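Putative phosphoglycolate phosphatase (Lactobacillus delbrueckii, PDB 2HI0) probably hydrolyses 2-phosphoglycolate to glycolate and phosphate, as a member of the haloacid dehalogenase-like hydrolases. Local coordinates at residues Ser151-Lys159 against Met170-Leu178; Arg182-Glu192 against Glu202-Arg213. One frame throughout, in Å; residues are numbered along the deposited sequence.

Contact 1: Ser151-Lys159 against Met170-Leu178; sequences SFDFALGEK and MTSECVKVL
Phe154 lays its ring against the backbone of helix 169-178 and has the largest share of this contact. With CG anti to the backbone N (chi1 -180°), the ring extends from the strand to the helix, where Cys174 CA sits over one face, 3.7 Å from the Phe154 ring centroid, in a CH-pi contact. Cys174 CB comes within 3.4 Å of Phe154 CE2, while its sulfur stands obliquely to the ring in a sulfur-aromatic contact. The Val177 side chain crosses that of Phe154 at about a right angle, its CG2 approaching the ring obliquely, 3.8 Å from Phe154 CD1.

Farther along the strand, the side chain of selenomethionine Met170 bends at chi3 (74°) and brings its methyl to Leu156: Met170 CE lies 3.8 Å from Leu156 CG. Packing is tight here, for Met170 CE is also 3.1 Å from Gly157 O.

The outer side is looser and more polar. Glu173 offers CB to Phe154 CZ at 4.0 Å, but its carboxylate leads away from the strand. Asp153 CB touches Leu178 CD2 at 3.6 Å, while Asp153 OD2 accepts a hydrogen bond from Leu129 N.

No hydrogen bond crosses the contact. Strand and helix run nearly antiparallel, at 165°, with axes 9.0 Å apart. The helix is the beta-alpha-beta crossover from edge strand 154-158 to strand 185-189, passing strands 128-133 and 6-9, in the Rossmann-like core of HAD hydrolases.

Contact 2: Arg182-Glu192 against Glu202-Arg213; sequences RDKCVYIGDSE and EMDEIAVNWGFR. With NA (sodium ion), chain C.
Tyr187 and its neighbours in strand 185-189 pair in parallel with strand 204-208, the axes 4.6 Å apart and turned by 26°. Four backbone hydrogen bonds alternate along the pair: Tyr187 N to Asp204 O, Ile206 N to Tyr187 O, Gly189 N to Ile206 O and Val208 N to Gly189 O. Where the strands diverge at their N-terminal ends, water 1 joins the carbonyls of Arg182 and Cys185 to Asp204 N.

On one face Val186 CG2 meets Ile206 CD1 at 3.7 Å, and Ile188 CG2 meets Val208 CG1; helix 230-238 covers Ile188 and Ile206 here. The other face carries Tyr187 and Glu205. Glu205 CG, set opposite its backbone N, reaches the edge of the Tyr187 ring, and a bend at chi2 then turns the carboxylate aside. Water 3 lies between Glu205 OE2 and Ser191 O, bridging them. Selenomethionine Met203 packs its SE 4.0 Å from Tyr187 CB.

Past the strand ends the contact becomes polar. The first torsion of Asp190 (chi1 64°) turns its carboxylate so that one oxygen faces the metal and the other the 209-213 loop. Asp190 OD1 binds the sodium ion at 2.3 Å. Phe212 N donates to the anti lone pair of Asp190 OD2 at 2.7 Å. Arg213 holds both oxygens of Glu192, NE to OE1 at 2.9 Å and NH2 to OE2 at 3.0 Å, with the carboxylate and guanidinium planes 38° apart.

Asp10 and Asp12 complete the protein side of the sodium site. The sodium ion and Phe212 N hold the Asp190 carboxylate from its two oxygens and would limit its rotation, making Phe212 probably a second-shell positioner of this metal ligand.

Contacts 1 and 2 follow each other along the chain, their centres about 15 Å apart, and both belong to one parallel sheet, in which strands 128-133 and 6-9 separate 154-158 from 185-189. They meet through the side of helix 169-178 turned from strand 154-158: Ser172 OG lies 3.0 Å from Arg182 NH2, a probable hydrogen bond, and Met203 CE packs 3.6 Å from Thr171 CG2 and close to Val175. Their relation to the metal differs. Contact 2 supplies Asp190 to the sodium ion, whereas Gly157 of contact 1 lies about 12 Å from it. The ion sits just past strand 6-9, at what is probably the HAD-type DxDx(T/V) motif.

Contact 1: Ser151-Lys159 against Met170-Leu178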
loop_
_atom_site.group_PDB
_atom_site.type_symbol
_atom_site.label_atom_id
_atom_site.label_comp_id
_atom_site.label_asym_id
_atom_site.label_seq_id
_atom_site.Cartn_x
_atom_site.Cartn_y
_atom_site.Cartn_z
ATOM N N SER A 151 13.867 -11.414 -5.399
ATOM C CA SER A 151 14.290 -10.160 -4.744
ATOM C C SER A 151 14.012 -10.124 -3.246
ATOM O O SER A 151 14.827 -9.606 -2.461
ATOM C CB SER A 151 13.607 -8.949 -5.385
ATOM O OG SER A 151 14.245 -8.637 -6.601
ATOM N N PHE A 152 12.865 -10.675 -2.855
ATOM C CA PHE A 152 12.352 -10.505 -1.508
ATOM C C PHE A 152 12.479 -11.744 -0.663
ATOM O O PHE A 152 12.244 -12.877 -1.117
ATOM C CB PHE A 152 10.867 -10.035 -1.559
ATOM C CG PHE A 152 10.700 -8.672 -2.135
ATOM C CD1 PHE A 152 11.144 -7.551 -1.437
ATOM C CD2 PHE A 152 10.128 -8.488 -3.389
ATOM C CE1 PHE A 152 11.011 -6.252 -1.976
ATOM C CE2 PHE A 152 10.019 -7.187 -3.936
ATOM C CZ PHE A 152 10.449 -6.086 -3.231
ATOM N N ASP A 153 12.857 -11.536 0.581
ATOM C CA ASP A 153 12.944 -12.612 1.527
ATOM C C ASP A 153 11.580 -12.979 2.094
ATOM O O ASP A 153 11.430 -14.038 2.683
ATOM C CB ASP A 153 13.882 -12.195 2.653
ATOM C CG ASP A 153 15.288 -11.893 2.136
ATOM O OD1 ASP A 153 15.819 -12.727 1.401
ATOM O OD2 ASP A 153 15.844 -10.797 2.394
ATOM N N PHE A 154 10.605 -12.069 1.931
ATOM C CA PHE A 154 9.287 -12.209 2.501
ATOM C C PHE A 154 8.334 -11.287 1.759
ATOM O O PHE A 154 8.675 -10.149 1.482
ATOM C CB PHE A 154 9.313 -11.836 3.990
ATOM C CG PHE A 154 7.963 -11.957 4.689
ATOM C CD1 PHE A 154 7.566 -13.169 5.241
ATOM C CD2 PHE A 154 7.114 -10.869 4.799
ATOM C CE1 PHE A 154 6.345 -13.274 5.880
ATOM C CE2 PHE A 154 5.910 -10.988 5.439
ATOM C CZ PHE A 154 5.527 -12.188 5.967
ATOM N N ALA A 155 7.135 -11.772 1.470
ATOM C CA ALA A 155 6.118 -10.949 0.831
ATOM C C ALA A 155 4.772 -11.403 1.352
ATOM O O ALA A 155 4.498 -12.609 1.420
ATOM C CB ALA A 155 6.173 -11.030 -0.710
ATOM N N LEU A 156 3.972 -10.447 1.807
ATOM C CA LEU A 156 2.643 -10.742 2.336
ATOM C C LEU A 156 1.674 -9.601 2.022
ATOM O O LEU A 156 1.980 -8.431 2.261
ATOM C CB LEU A 156 2.720 -10.904 3.849
ATOM C CG LEU A 156 1.402 -11.250 4.563
ATOM C CD1 LEU A 156 0.861 -12.616 4.095
ATOM C CD2 LEU A 156 1.659 -11.194 6.098
ATOM N N GLY A 157 0.483 -9.958 1.520
ATOM C CA GLY A 157 -0.635 -9.061 1.438
ATOM C C GLY A 157 -1.767 -9.417 2.403
ATOM O O GLY A 157 -1.666 -10.353 3.159
ATOM N N GLU A 158 -2.857 -8.668 2.337
ATOM C CA GLU A 158 -3.973 -8.813 3.223
ATOM C C GLU A 158 -4.712 -10.138 2.980
ATOM O O GLU A 158 -4.922 -10.571 1.823
ATOM C CB GLU A 158 -4.890 -7.596 3.078
ATOM C CG GLU A 158 -6.140 -7.601 3.948
ATOM C CD GLU A 158 -7.339 -8.286 3.295
ATOM O OE1 GLU A 158 -7.603 -8.043 2.063
ATOM O OE2 GLU A 158 -8.008 -9.069 4.028
ATOM N N LYS A 159 -5.115 -10.768 4.086
ATOM C CA LYS A 159 -5.822 -12.043 4.082
ATOM C C LYS A 159 -6.928 -11.935 5.107
ATOM O O LYS A 159 -6.722 -11.391 6.189
ATOM C CB LYS A 159 -4.910 -13.190 4.525
ATOM C CG LYS A 159 -3.789 -13.485 3.542
ATOM C CD LYS A 159 -3.124 -14.838 3.747
ATOM C CE LYS A 159 -1.992 -14.809 4.721
ATOM N NZ LYS A 159 -0.986 -15.912 4.422
HETATM N N MSE A 170 0.837 -8.137 10.491
HETATM C CA MSE A 170 1.497 -8.596 9.244
HETATM C C MSE A 170 2.990 -8.294 9.283
HETATM O O MSE A 170 3.796 -9.093 8.854
HETATM C CB MSE A 170 0.842 -7.983 8.027
HETATM C CG MSE A 170 -0.672 -8.256 7.932
HETATM SE SE MSE A 170 -1.518 -7.208 6.515
HETATM C CE MSE A 170 -0.803 -8.248 5.322
ATOM N N THR A 171 3.363 -7.125 9.776
ATOM C CA THR A 171 4.782 -6.761 9.892
ATOM C C THR A 171 5.484 -7.626 10.957
ATOM O O THR A 171 6.672 -7.931 10.823
ATOM C CB THR A 171 4.936 -5.241 10.153
ATOM O OG1 THR A 171 4.421 -4.546 8.995
ATOM C CG2 THR A 171 6.421 -4.844 10.411
ATOM N N SER A 172 4.749 -8.060 11.992
ATOM C CA SER A 172 5.319 -8.962 12.993
ATOM C C SER A 172 5.612 -10.347 12.354
ATOM O O SER A 172 6.620 -10.979 12.689
ATOM C CB SER A 172 4.421 -9.136 14.196
ATOM O OG SER A 172 4.352 -7.939 14.965
ATOM N N GLU A 173 4.736 -10.796 11.435
ATOM C CA GLU A 173 4.972 -12.008 10.599
ATOM C C GLU A 173 6.272 -11.909 9.771
ATOM O O GLU A 173 6.998 -12.896 9.590
ATOM C CB GLU A 173 3.825 -12.288 9.610
ATOM C CG GLU A 173 2.518 -12.897 10.173
ATOM C CD GLU A 173 2.744 -14.174 10.941
ATOM O OE1 GLU A 173 3.333 -15.121 10.363
ATOM O OE2 GLU A 173 2.350 -14.224 12.125
ATOM N N CYS A 174 6.499 -10.723 9.212
ATOM C CA CYS A 174 7.721 -10.409 8.481
ATOM C C CYS A 174 8.988 -10.413 9.391
ATOM O O CYS A 174 10.000 -11.043 9.082
ATOM C CB CYS A 174 7.527 -9.084 7.794
ATOM S SG CYS A 174 8.974 -8.555 6.899
ATOM N N VAL A 175 8.908 -9.667 10.488
ATOM C CA VAL A 175 9.971 -9.570 11.486
ATOM C C VAL A 175 10.407 -10.950 11.980
ATOM O O VAL A 175 11.610 -11.219 12.074
ATOM C CB VAL A 175 9.528 -8.598 12.644
ATOM C CG1 VAL A 175 10.300 -8.838 13.935
ATOM C CG2 VAL A 175 9.643 -7.149 12.127
ATOM N N LYS A 176 9.435 -11.807 12.276
ATOM C CA LYS A 176 9.656 -13.186 12.686
ATOM C C LYS A 176 10.463 -13.937 11.628
ATOM O O LYS A 176 11.498 -14.527 11.952
ATOM C CB LYS A 176 8.304 -13.797 13.012
ATOM C CG LYS A 176 8.180 -15.217 13.330
ATOM C CD LYS A 176 6.709 -15.390 13.881
ATOM C CE LYS A 176 5.893 -16.444 13.148
ATOM N NZ LYS A 176 4.405 -16.311 13.364
ATOM N N VAL A 177 10.058 -13.831 10.361
ATOM C CA VAL A 177 10.745 -14.582 9.323
ATOM C C VAL A 177 12.187 -14.026 9.079
ATOM O O VAL A 177 13.140 -14.782 8.906
ATOM C CB VAL A 177 9.938 -14.562 8.013
ATOM C CG1 VAL A 177 10.760 -15.144 6.789
ATOM C CG2 VAL A 177 8.640 -15.335 8.230
ATOM N N LEU A 178 12.316 -12.709 9.019
ATOM C CA LEU A 178 13.606 -12.086 8.706
ATOM C C LEU A 178 14.575 -12.287 9.857
ATOM O O LEU A 178 15.773 -12.357 9.638
ATOM C CB LEU A 178 13.515 -10.577 8.416
ATOM C CG LEU A 178 12.733 -10.227 7.153
ATOM C CD1 LEU A 178 12.846 -8.727 6.792
ATOM C CD2 LEU A 178 13.109 -11.054 5.958
#

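Contact 2: Arg182-Glu192 against Glu202-Arg213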
loop_
_atom_site.group_PDB
_atom_site.type_symbol
_atom_site.label_atom_id
_atom_site.label_comp_id
_atom_site.label_asym_id
_atom_site.label_seq_id
_atom_site.Cartn_x
_atom_site.Cartn_y
_atom_site.Cartn_z
ATOM N N ARG A 182 13.724 -5.167 15.583
ATOM C CA ARG A 182 12.906 -4.052 15.082
ATOM C C ARG A 182 13.665 -2.702 14.969
ATOM O O ARG A 182 13.337 -1.847 14.092
ATOM C CB ARG A 182 11.661 -3.887 15.933
ATOM C CG ARG A 182 10.717 -5.056 15.802
ATOM C CD ARG A 182 9.639 -5.111 16.907
ATOM N NE ARG A 182 8.882 -6.373 16.797
ATOM C CZ ARG A 182 7.788 -6.503 16.065
ATOM N NH1 ARG A 182 7.321 -5.469 15.373
ATOM N NH2 ARG A 182 7.176 -7.670 15.980
ATOM N N ASP A 183 14.675 -2.514 15.804
ATOM C CA ASP A 183 15.450 -1.268 15.762
ATOM C C ASP A 183 16.426 -1.226 14.559
ATOM O O ASP A 183 17.033 -0.187 14.290
ATOM C CB ASP A 183 16.199 -1.071 17.097
ATOM C CG ASP A 183 17.166 -2.201 17.388
ATOM O OD1 ASP A 183 16.706 -3.279 17.835
ATOM O OD2 ASP A 183 18.386 -2.019 17.159
ATOM N N LYS A 184 16.589 -2.368 13.872
ATOM C CA LYS A 184 17.391 -2.473 12.652
ATOM C C LYS A 184 16.505 -2.677 11.429
ATOM O O LYS A 184 17.000 -3.091 10.372
ATOM C CB LYS A 184 18.432 -3.625 12.762
ATOM C CG LYS A 184 19.627 -3.339 13.738
ATOM C CD LYS A 184 20.600 -2.262 13.163
ATOM C CE LYS A 184 21.881 -2.145 13.964
ATOM N NZ LYS A 184 22.661 -0.888 13.653
ATOM N N CYS A 185 15.204 -2.427 11.583
ATOM C CA CYS A 185 14.256 -2.463 10.460
ATOM C C CYS A 185 13.805 -1.040 10.083
ATOM O O CYS A 185 13.729 -0.162 10.936
ATOM C CB CYS A 185 13.006 -3.274 10.828
ATOM S SG CYS A 185 13.273 -4.987 11.079
ATOM N N VAL A 186 13.514 -0.812 8.801
ATOM C CA VAL A 186 12.842 0.414 8.391
ATOM C C VAL A 186 11.659 0.040 7.465
ATOM O O VAL A 186 11.726 -0.922 6.713
ATOM C CB VAL A 186 13.835 1.418 7.722
ATOM C CG1 VAL A 186 14.428 0.833 6.438
ATOM C CG2 VAL A 186 13.178 2.783 7.448
ATOM N N TYR A 187 10.570 0.770 7.612
ATOM C CA TYR A 187 9.388 0.559 6.788
ATOM C C TYR A 187 9.332 1.720 5.804
ATOM O O TYR A 187 9.553 2.867 6.176
ATOM C CB TYR A 187 8.112 0.511 7.648
ATOM C CG TYR A 187 6.950 -0.073 6.880
ATOM C CD1 TYR A 187 6.704 -1.447 6.806
ATOM C CD2 TYR A 187 6.175 0.763 6.102
ATOM C CE1 TYR A 187 5.665 -1.950 6.002
ATOM C CE2 TYR A 187 5.140 0.266 5.317
ATOM C CZ TYR A 187 4.896 -1.083 5.274
ATOM O OH TYR A 187 3.868 -1.544 4.449
ATOM N N ILE A 188 9.004 1.431 4.560
ATOM C CA ILE A 188 9.026 2.428 3.465
ATOM C C ILE A 188 7.642 2.438 2.838
ATOM O O ILE A 188 7.142 1.410 2.407
ATOM C CB ILE A 188 10.040 2.091 2.406
ATOM C CG1 ILE A 188 11.462 1.946 3.000
ATOM C CG2 ILE A 188 9.967 3.136 1.253
ATOM C CD1 ILE A 188 11.884 0.501 3.108
ATOM N N GLY A 189 7.015 3.605 2.771
ATOM C CA GLY A 189 5.687 3.657 2.126
ATOM C C GLY A 189 5.251 5.065 1.735
ATOM O O GLY A 189 5.965 6.028 2.000
ATOM N N ASP A 190 4.088 5.174 1.092
ATOM C CA ASP A 190 3.634 6.437 0.534
ATOM C C ASP A 190 2.425 7.068 1.250
ATOM O O ASP A 190 1.907 8.070 0.778
ATOM C CB ASP A 190 3.251 6.216 -0.935
ATOM C CG ASP A 190 2.050 5.263 -1.086
ATOM O OD1 ASP A 190 1.963 4.296 -0.292
ATOM O OD2 ASP A 190 1.173 5.452 -1.964
ATOM N N SER A 191 1.992 6.490 2.364
ATOM C CA SER A 191 0.775 6.962 3.004
ATOM C C SER A 191 0.880 7.079 4.520
ATOM O O SER A 191 1.854 6.635 5.170
ATOM C CB SER A 191 -0.384 6.043 2.633
ATOM O OG SER A 191 -0.425 4.904 3.485
ATOM N N GLU A 192 -0.179 7.660 5.092
ATOM C CA GLU A 192 -0.344 7.736 6.562
ATOM C C GLU A 192 -0.449 6.364 7.220
ATOM O O GLU A 192 -0.062 6.194 8.372
ATOM C CB GLU A 192 -1.559 8.609 6.927
ATOM C CG GLU A 192 -2.944 7.990 6.737
ATOM C CD GLU A 192 -3.514 7.884 5.307
ATOM O OE1 GLU A 192 -2.758 8.025 4.320
ATOM O OE2 GLU A 192 -4.760 7.651 5.213
ATOM N N GLU A 202 7.161 -0.493 16.141
ATOM C CA GLU A 202 8.338 -0.066 16.873
ATOM C C GLU A 202 9.577 0.007 15.937
ATOM O O GLU A 202 10.688 -0.403 16.299
ATOM C CB GLU A 202 8.585 -0.953 18.101
ATOM C CG GLU A 202 7.378 -1.054 19.091
ATOM C CD GLU A 202 6.966 0.261 19.805
ATOM O OE1 GLU A 202 7.746 1.243 19.857
ATOM O OE2 GLU A 202 5.835 0.294 20.338
HETATM N N MSE A 203 9.351 0.548 14.740
HETATM C CA MSE A 203 10.445 0.745 13.780
HETATM C C MSE A 203 10.359 2.102 13.070
HETATM O O MSE A 203 9.322 2.778 13.060
HETATM C CB MSE A 203 10.468 -0.388 12.785
HETATM C CG MSE A 203 9.292 -0.391 11.889
HETATM SE SE MSE A 203 9.394 -1.900 10.636
HETATM C CE MSE A 203 9.374 -3.361 11.802
ATOM N N ASP A 204 11.508 2.524 12.546
ATOM C CA ASP A 204 11.611 3.750 11.774
ATOM C C ASP A 204 10.840 3.627 10.462
ATOM O O ASP A 204 10.542 2.535 9.968
ATOM C CB ASP A 204 13.101 4.046 11.434
ATOM C CG ASP A 204 13.966 4.363 12.652
ATOM O OD1 ASP A 204 13.436 4.545 13.753
ATOM O OD2 ASP A 204 15.211 4.458 12.518
ATOM N N GLU A 205 10.580 4.788 9.868
ATOM C CA GLU A 205 9.829 4.886 8.596
ATOM C C GLU A 205 10.423 5.930 7.653
ATOM O O GLU A 205 10.882 6.987 8.076
ATOM C CB GLU A 205 8.326 5.192 8.846
ATOM C CG GLU A 205 7.365 4.784 7.735
ATOM C CD GLU A 205 6.874 5.926 6.802
ATOM O OE1 GLU A 205 7.290 7.118 6.905
ATOM O OE2 GLU A 205 6.013 5.573 5.938
ATOM N N ILE A 206 10.432 5.606 6.373
ATOM C CA ILE A 206 10.790 6.516 5.308
ATOM C C ILE A 206 9.555 6.633 4.411
ATOM O O ILE A 206 8.900 5.594 4.091
ATOM C CB ILE A 206 11.999 5.962 4.494
ATOM C CG1 ILE A 206 13.235 5.839 5.363
ATOM C CG2 ILE A 206 12.239 6.811 3.240
ATOM C CD1 ILE A 206 14.331 4.943 4.712
ATOM N N ALA A 207 9.198 7.875 4.082
ATOM C CA ALA A 207 8.066 8.155 3.205
ATOM C C ALA A 207 8.553 8.532 1.801
ATOM O O ALA A 207 9.560 9.204 1.653
ATOM C CB ALA A 207 7.159 9.304 3.800
ATOM N N VAL A 208 7.854 8.081 0.771
ATOM C CA VAL A 208 8.182 8.385 -0.624
ATOM C C VAL A 208 7.096 9.336 -1.157
ATOM O O VAL A 208 5.945 9.260 -0.740
ATOM C CB VAL A 208 8.328 7.080 -1.482
ATOM C CG1 VAL A 208 9.313 6.147 -0.763
ATOM C CG2 VAL A 208 6.970 6.376 -1.778
ATOM N N ASN A 209 7.473 10.216 -2.078
ATOM C CA ASN A 209 6.532 11.237 -2.587
ATOM C C ASN A 209 5.911 10.869 -3.951
ATOM O O ASN A 209 5.191 11.669 -4.552
ATOM C CB ASN A 209 7.211 12.616 -2.650
ATOM C CG ASN A 209 7.975 12.831 -3.952
ATOM O OD1 ASN A 209 8.492 11.904 -4.539
ATOM N ND2 ASN A 209 8.019 14.076 -4.413
ATOM N N TRP A 210 6.228 9.682 -4.463
ATOM C CA TRP A 210 5.775 9.310 -5.805
ATOM C C TRP A 210 4.539 8.410 -5.760
ATOM O O TRP A 210 4.139 7.870 -6.819
ATOM C CB TRP A 210 6.902 8.671 -6.624
ATOM C CG TRP A 210 7.542 7.491 -6.019
ATOM C CD1 TRP A 210 7.102 6.211 -6.079
ATOM C CD2 TRP A 210 8.782 7.470 -5.306
ATOM N NE1 TRP A 210 7.963 5.379 -5.411
ATOM C CE2 TRP A 210 9.023 6.128 -4.950
ATOM C CE3 TRP A 210 9.691 8.459 -4.887
ATOM C CZ2 TRP A 210 10.157 5.759 -4.226
ATOM C CZ3 TRP A 210 10.784 8.102 -4.241
ATOM C CH2 TRP A 210 11.023 6.756 -3.875
ATOM N N GLY A 211 3.914 8.312 -4.588
ATOM C CA GLY A 211 2.764 7.477 -4.411
ATOM C C GLY A 211 1.430 8.212 -4.276
ATOM O O GLY A 211 1.227 9.226 -4.965
ATOM N N PHE A 212 0.548 7.691 -3.423
ATOM C CA PHE A 212 -0.834 8.108 -3.420
ATOM C C PHE A 212 -1.132 9.350 -2.568
ATOM O O PHE A 212 -2.239 9.923 -2.706
ATOM C CB PHE A 212 -1.750 6.976 -2.991
ATOM C CG PHE A 212 -1.809 5.808 -3.953
ATOM C CD1 PHE A 212 -0.973 5.683 -5.039
ATOM C CD2 PHE A 212 -2.738 4.804 -3.720
ATOM C CE1 PHE A 212 -1.042 4.581 -5.875
ATOM C CE2 PHE A 212 -2.825 3.717 -4.539
ATOM C CZ PHE A 212 -2.008 3.590 -5.626
ATOM N N ARG A 213 -0.205 9.774 -1.679
ATOM C CA ARG A 213 -0.414 10.983 -0.860
ATOM C C ARG A 213 0.614 12.046 -1.219
ATOM O O ARG A 213 1.770 11.757 -1.606
ATOM C CB ARG A 213 -0.294 10.649 0.618
ATOM C CG ARG A 213 -1.277 9.624 1.185
ATOM C CD ARG A 213 -2.727 10.015 0.979
ATOM N NE ARG A 213 -3.668 9.335 1.858
ATOM C CZ ARG A 213 -5.002 9.464 1.777
ATOM N NH1 ARG A 213 -5.564 10.200 0.811
ATOM N NH2 ARG A 213 -5.782 8.852 2.680
HETATM NA NA NA C . 0.625 2.391 -0.522
HETATM O O HOH W 1 13.920 0.941 13.379
HETATM O O HOH W 2 16.370 2.546 14.443
HETATM O O HOH W 3 4.618 7.232 4.383
HETATM O O HOH W 4 -0.155 3.018 1.978
#